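Long-range contacts in exopolyphosphatase (Cytophaga hutchinsonii, PDB 3MDQ), which probably releases the terminal phosphate of inorganic polyphosphate chains by hydrolysis, as a member of the Ppx/GppA phosphatase family of the actin-like ATPase clan: residues D110-A115 / L154-F159; T61-R66 / K100-D105. One frame throughout, in Å; residues are numbered along the deposited sequence.

Interaction 1. Residues D110-A115 / L154-F159; sequences DGAREA and LWKQSF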
loop_
_atom_site.group_PDB
_atom_site.type_symbol
_atom_site.label_atom_id
_atom_site.label_comp_id
_atom_site.label_asym_id
_atom_site.label_seq_id
_atom_site.Cartn_x
_atom_site.Cartn_y
_atom_site.Cartn_z
ATOM N N ASP A 110 -1.494 9.592 10.948
ATOM C CA ASP A 110 -2.230 8.514 11.555
ATOM C C ASP A 110 -2.981 7.694 10.489
ATOM O O ASP A 110 -2.993 8.049 9.293
ATOM C CB ASP A 110 -3.138 8.983 12.709
ATOM C CG ASP A 110 -4.281 9.859 12.298
ATOM O OD1 ASP A 110 -4.748 9.898 11.131
ATOM O OD2 ASP A 110 -4.789 10.536 13.236
ATOM N N GLY A 111 -3.504 6.562 10.903
ATOM C CA GLY A 111 -4.152 5.639 9.966
ATOM C C GLY A 111 -5.366 6.252 9.249
ATOM O O GLY A 111 -5.514 6.032 8.034
ATOM N N ALA A 112 -6.169 7.041 9.963
ATOM C CA ALA A 112 -7.347 7.679 9.376
ATOM C C ALA A 112 -6.901 8.586 8.245
ATOM O O ALA A 112 -7.465 8.583 7.151
ATOM C CB ALA A 112 -8.196 8.476 10.441
ATOM N N ARG A 113 -5.869 9.393 8.501
ATOM C CA ARG A 113 -5.442 10.370 7.505
ATOM C C ARG A 113 -4.783 9.677 6.347
ATOM O O ARG A 113 -4.963 10.069 5.187
ATOM C CB ARG A 113 -4.439 11.332 8.117
ATOM C CG ARG A 113 -4.010 12.466 7.213
ATOM C CD ARG A 113 -5.178 13.316 6.831
ATOM N NE ARG A 113 -4.800 14.386 5.895
ATOM C CZ ARG A 113 -5.604 14.834 4.941
ATOM N NH1 ARG A 113 -6.781 14.296 4.744
ATOM N NH2 ARG A 113 -5.203 15.796 4.116
ATOM N N GLU A 114 -4.021 8.622 6.632
ATOM C CA GLU A 114 -3.430 7.777 5.582
ATOM C C GLU A 114 -4.536 7.233 4.632
ATOM O O GLU A 114 -4.410 7.297 3.406
ATOM C CB GLU A 114 -2.643 6.607 6.206
ATOM C CG GLU A 114 -1.945 5.729 5.231
ATOM C CD GLU A 114 -1.156 4.597 5.892
ATOM O OE1 GLU A 114 -1.259 4.437 7.128
ATOM O OE2 GLU A 114 -0.451 3.826 5.160
ATOM N N ALA A 115 -5.610 6.752 5.216
ATOM C CA ALA A 115 -6.721 6.260 4.422
ATOM C C ALA A 115 -7.319 7.355 3.526
ATOM O O ALA A 115 -7.601 7.138 2.330
ATOM C CB ALA A 115 -7.789 5.656 5.338
ATOM N N LEU A 154 -17.383 8.233 2.585
ATOM C CA LEU A 154 -18.462 7.892 3.481
ATOM C C LEU A 154 -18.003 7.296 4.795
ATOM O O LEU A 154 -18.601 7.530 5.850
ATOM C CB LEU A 154 -19.409 6.933 2.752
ATOM C CG LEU A 154 -20.041 7.503 1.466
ATOM C CD1 LEU A 154 -20.811 6.419 0.650
ATOM C CD2 LEU A 154 -20.991 8.675 1.799
ATOM N N TRP A 155 -16.914 6.525 4.742
ATOM C CA TRP A 155 -16.383 5.852 5.900
ATOM C C TRP A 155 -14.931 5.475 5.581
ATOM O O TRP A 155 -14.599 5.137 4.432
ATOM C CB TRP A 155 -17.181 4.586 6.233
ATOM C CG TRP A 155 -16.629 3.720 7.301
ATOM C CD1 TRP A 155 -16.895 3.781 8.646
ATOM C CD2 TRP A 155 -15.730 2.622 7.118
ATOM N NE1 TRP A 155 -16.220 2.764 9.295
ATOM C CE2 TRP A 155 -15.510 2.039 8.386
ATOM C CE3 TRP A 155 -15.125 2.052 5.993
ATOM C CZ2 TRP A 155 -14.653 0.943 8.564
ATOM C CZ3 TRP A 155 -14.310 0.956 6.163
ATOM C CH2 TRP A 155 -14.087 0.414 7.445
ATOM N N LYS A 156 -14.085 5.497 6.590
ATOM C CA LYS A 156 -12.725 4.940 6.412
ATOM C C LYS A 156 -12.183 4.448 7.724
ATOM O O LYS A 156 -12.539 4.956 8.794
ATOM C CB LYS A 156 -11.750 5.936 5.802
ATOM C CG LYS A 156 -11.192 7.046 6.692
ATOM C CD LYS A 156 -12.215 7.984 7.204
ATOM C CE LYS A 156 -11.582 9.035 8.114
ATOM N NZ LYS A 156 -12.498 10.195 8.401
ATOM N N GLN A 157 -11.297 3.450 7.667
ATOM C CA GLN A 157 -10.651 2.946 8.875
ATOM C C GLN A 157 -9.369 2.231 8.489
ATOM O O GLN A 157 -9.317 1.535 7.475
ATOM C CB GLN A 157 -11.595 2.030 9.664
ATOM C CG GLN A 157 -11.067 1.704 11.046
ATOM C CD GLN A 157 -12.146 1.344 12.043
ATOM O OE1 GLN A 157 -13.320 1.726 11.891
ATOM N NE2 GLN A 157 -11.752 0.602 13.079
ATOM N N SER A 158 -8.336 2.409 9.311
ATOM C CA SER A 158 -7.066 1.719 9.179
ATOM C C SER A 158 -6.998 0.640 10.254
ATOM O O SER A 158 -7.385 0.857 11.401
ATOM C CB SER A 158 -5.947 2.722 9.398
ATOM O OG SER A 158 -4.673 2.118 9.349
ATOM N N PHE A 159 -6.447 -0.500 9.887
ATOM C CA PHE A 159 -6.253 -1.627 10.791
ATOM C C PHE A 159 -4.774 -2.063 10.743
ATOM O O PHE A 159 -4.182 -2.205 9.681
ATOM C CB PHE A 159 -7.126 -2.809 10.359
ATOM C CG PHE A 159 -8.610 -2.524 10.377
ATOM C CD1 PHE A 159 -9.225 -1.930 9.286
ATOM C CD2 PHE A 159 -9.375 -2.847 11.474
ATOM C CE1 PHE A 159 -10.580 -1.668 9.300
ATOM C CE2 PHE A 159 -10.725 -2.599 11.491
ATOM C CZ PHE A 159 -11.325 -2.008 10.397
#
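Gly111 and Ser158 meet where the two halves of the actin-like fold adjoin: the first turn of helix 111-125, which follows strand 106-108 of one sheet, lies against strand 153-159, outermost in the other. The axes of helix 111-115 and strand 154-159 approach to 6.8 Å, with 123° between their N-to-C directions, and no hydrogen bond joins the two segments. Ser158 CB sits 3.5 Å from Gly111 CA, a close approach made at a residue that has no side chain. Lys156 spans the next part of the helix. Its CB lies 4.0 Å from Ala115 CB; CG rests 3.9 Å from the same methyl and also faces the Ala112 carbonyl oxygen. A bend at chi2 (-63°) turns the chain along the helix surface, CE comes up to 4.1 Å from Ala112 CB, and NZ ends in a salt bridge to Glu116, one residue beyond 110-115. The helix start is fixed by Asp110 as N-cap, its OD1 accepting from Arg113 N at 2.9 Å. Ser158 holds OG anti to its backbone N (chi1 177°), where the hydroxyl hydrogen-bonds Glu144 on strand 143-148 while staying 3.6 Å from Gly111 CA.

Interaction 2. Residues T61-R66 / K100-D105; sequences TLKKFR and KEVNID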
loop_
_atom_site.group_PDB
_atom_site.type_symbol
_atom_site.label_atom_id
_atom_site.label_comp_id
_atom_site.label_asym_id
_atom_site.label_seq_id
_atom_site.Cartn_x
_atom_site.Cartn_y
_atom_site.Cartn_z
ATOM N N THR A 61 18.466 4.386 2.138
ATOM C CA THR A 61 17.520 4.675 1.080
ATOM C C THR A 61 17.214 6.169 1.004
ATOM O O THR A 61 17.152 6.728 -0.088
ATOM C CB THR A 61 16.226 3.876 1.282
ATOM O OG1 THR A 61 16.506 2.493 1.012
ATOM C CG2 THR A 61 15.101 4.334 0.339
ATOM N N LEU A 62 17.048 6.799 2.158
ATOM C CA LEU A 62 16.750 8.223 2.160
ATOM C C LEU A 62 17.917 9.090 1.640
ATOM O O LEU A 62 17.681 10.122 0.995
ATOM C CB LEU A 62 16.199 8.678 3.522
ATOM C CG LEU A 62 14.790 8.091 3.804
ATOM C CD1 LEU A 62 14.410 8.314 5.235
ATOM C CD2 LEU A 62 13.720 8.627 2.872
ATOM N N LYS A 63 19.168 8.655 1.871
ATOM C CA LYS A 63 20.319 9.341 1.316
ATOM C C LYS A 63 20.271 9.253 -0.204
ATOM O O LYS A 63 20.510 10.238 -0.901
ATOM C CB LYS A 63 21.620 8.773 1.871
ATOM C CG LYS A 63 21.887 9.140 3.342
ATOM C CD LYS A 63 23.186 8.574 3.890
ATOM C CE LYS A 63 24.433 9.314 3.362
ATOM N NZ LYS A 63 24.491 10.758 3.822
ATOM N N LYS A 64 19.931 8.080 -0.736
ATOM C CA LYS A 64 19.761 7.939 -2.167
ATOM C C LYS A 64 18.609 8.763 -2.739
ATOM O O LYS A 64 18.744 9.393 -3.789
ATOM C CB LYS A 64 19.627 6.469 -2.534
ATOM C CG LYS A 64 20.932 5.705 -2.300
ATOM C CD LYS A 64 20.753 4.197 -2.488
ATOM C CE LYS A 64 22.053 3.465 -2.154
ATOM N NZ LYS A 64 21.867 2.001 -2.072
ATOM N N PHE A 65 17.476 8.779 -2.047
ATOM C CA PHE A 65 16.352 9.590 -2.484
ATOM C C PHE A 65 16.692 11.084 -2.444
ATOM O O PHE A 65 16.296 11.833 -3.327
ATOM C CB PHE A 65 15.122 9.333 -1.594
ATOM C CG PHE A 65 14.358 8.035 -1.907
ATOM C CD1 PHE A 65 14.824 7.062 -2.810
ATOM C CD2 PHE A 65 13.188 7.761 -1.215
ATOM C CE1 PHE A 65 14.066 5.893 -3.067
ATOM C CE2 PHE A 65 12.440 6.585 -1.490
ATOM C CZ PHE A 65 12.878 5.688 -2.395
ATOM N N ARG A 66 17.438 11.516 -1.430
ATOM C CA ARG A 66 17.844 12.916 -1.331
ATOM C C ARG A 66 18.696 13.304 -2.550
ATOM O O ARG A 66 18.474 14.380 -3.150
ATOM C CB ARG A 66 18.589 13.154 -0.025
ATOM C CG ARG A 66 19.224 14.539 0.104
ATOM C CD ARG A 66 18.245 15.658 0.378
ATOM N NE ARG A 66 18.733 16.949 -0.113
ATOM C CZ ARG A 66 18.629 18.137 0.485
ATOM N NH1 ARG A 66 18.230 18.276 1.740
ATOM N NH2 ARG A 66 19.034 19.206 -0.176
ATOM N N LYS A 100 18.969 15.042 10.539
ATOM C CA LYS A 100 20.396 15.323 10.582
ATOM C C LYS A 100 21.069 14.968 9.266
ATOM O O LYS A 100 21.884 15.742 8.748
ATOM C CB LYS A 100 21.049 14.573 11.742
ATOM C CG LYS A 100 22.578 14.790 11.860
ATOM C CD LYS A 100 23.064 14.306 13.228
ATOM C CE LYS A 100 24.492 13.780 13.192
ATOM N NZ LYS A 100 24.734 12.858 14.344
ATOM N N GLU A 101 20.737 13.810 8.729
ATOM C CA GLU A 101 21.469 13.261 7.572
ATOM C C GLU A 101 21.124 13.913 6.248
ATOM O O GLU A 101 22.020 14.151 5.436
ATOM C CB GLU A 101 21.186 11.789 7.489
ATOM C CG GLU A 101 22.129 10.982 6.662
ATOM C CD GLU A 101 23.484 10.744 7.318
ATOM O OE1 GLU A 101 23.614 10.811 8.572
ATOM O OE2 GLU A 101 24.422 10.472 6.539
ATOM N N VAL A 102 19.837 14.163 6.008
ATOM C CA VAL A 102 19.368 14.631 4.705
ATOM C C VAL A 102 18.465 15.883 4.778
ATOM O O VAL A 102 17.952 16.374 3.772
ATOM C CB VAL A 102 18.653 13.505 3.906
ATOM C CG1 VAL A 102 19.651 12.388 3.575
ATOM C CG2 VAL A 102 17.388 12.951 4.650
ATOM N N ASN A 103 18.285 16.423 5.977
ATOM C CA ASN A 103 17.490 17.645 6.158
ATOM C C ASN A 103 16.097 17.549 5.613
ATOM O O ASN A 103 15.600 18.488 4.997
ATOM C CB ASN A 103 18.224 18.864 5.584
ATOM C CG ASN A 103 17.688 20.190 6.155
ATOM O OD1 ASN A 103 17.195 20.226 7.293
ATOM N ND2 ASN A 103 17.766 21.256 5.378
ATOM N N ILE A 104 15.437 16.420 5.871
ATOM C CA ILE A 104 14.037 16.200 5.499
ATOM C C ILE A 104 13.300 15.993 6.839
ATOM O O ILE A 104 13.783 15.253 7.714
ATOM C CB ILE A 104 13.912 14.996 4.572
ATOM C CG1 ILE A 104 14.505 15.321 3.182
ATOM C CG2 ILE A 104 12.422 14.563 4.429
ATOM C CD1 ILE A 104 14.694 14.106 2.282
ATOM N N ASP A 105 12.148 16.638 6.992
ATOM C CA ASP A 105 11.311 16.456 8.191
ATOM C C ASP A 105 10.199 15.470 7.864
ATOM O O ASP A 105 9.440 15.645 6.930
ATOM C CB ASP A 105 10.746 17.777 8.748
ATOM C CG ASP A 105 11.848 18.669 9.357
ATOM O OD1 ASP A 105 12.271 18.495 10.546
ATOM O OD2 ASP A 105 12.311 19.529 8.622
#
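Two helices of the sheet-and-helix half that contains strands 5-11 and 76-81 meet here: the middle of helix 52-71 packs against the C-terminal end of helix 91-102 and the turn leading into strand 106-108. Val102 lies at the centre of the contact, its CG1 3.9 Å from Lys63 CA and 3.8 Å from Arg66 CB, so the methyl sits against one helical turn. With chi1 at -64°, this branch stands anti to the carbonyl carbon and points at helix 52-71. Arg66 runs past Val102 in the opposite direction; its CG is 4.0 Å from Val102 CB, and a bend at chi2 (75°) swings the guanidinium over to the helix end. There NH1 donates to Val102 O at 2.8 Å, the oxygen lying near the guanidinium plane although the donor is tilted 35° from the carbonyl plane. Arg66 NE is paired with Asp70 on its own helix, a second grip on the group's rotation. Shortened to alanine, this position would lose the guanidinium and the CG-CD chain, which is likely to leave Val102 O without this donor, Asp70 without its salt-bridge mate and the valine less well packed. On the other flank Lys63, folded at chi3 and chi4, brings NZ to 2.7 Å from Glu101 OE2, a salt bridge that uses the oxygen's anti lone pair. Polar links therefore bracket an apolar centre. The cationic Arg66 is likely to be favoured by the partial negative charge at the helix C-terminus.

Overall arrangement
Along the chain the two contacts are in series: interaction 2 closes at Asp105 before interaction 1 opens at Asp110, with strand 106-108 between them. Their centres lie about 27 Å apart and their nearest atoms about 13 Å, so neither touches the other. Interaction 2 stays within one half, joining two of its helices; its centre lies about 22 Å from the centre of the chain, that of interaction 1 about 13 Å. Interaction 1 sets the first turn of helix 111-125, just after strand 106-108, against the edge strand of the second sheet, which places it at the junction of the halves. The active site is probably in the cleft between them, as in actin-like relatives.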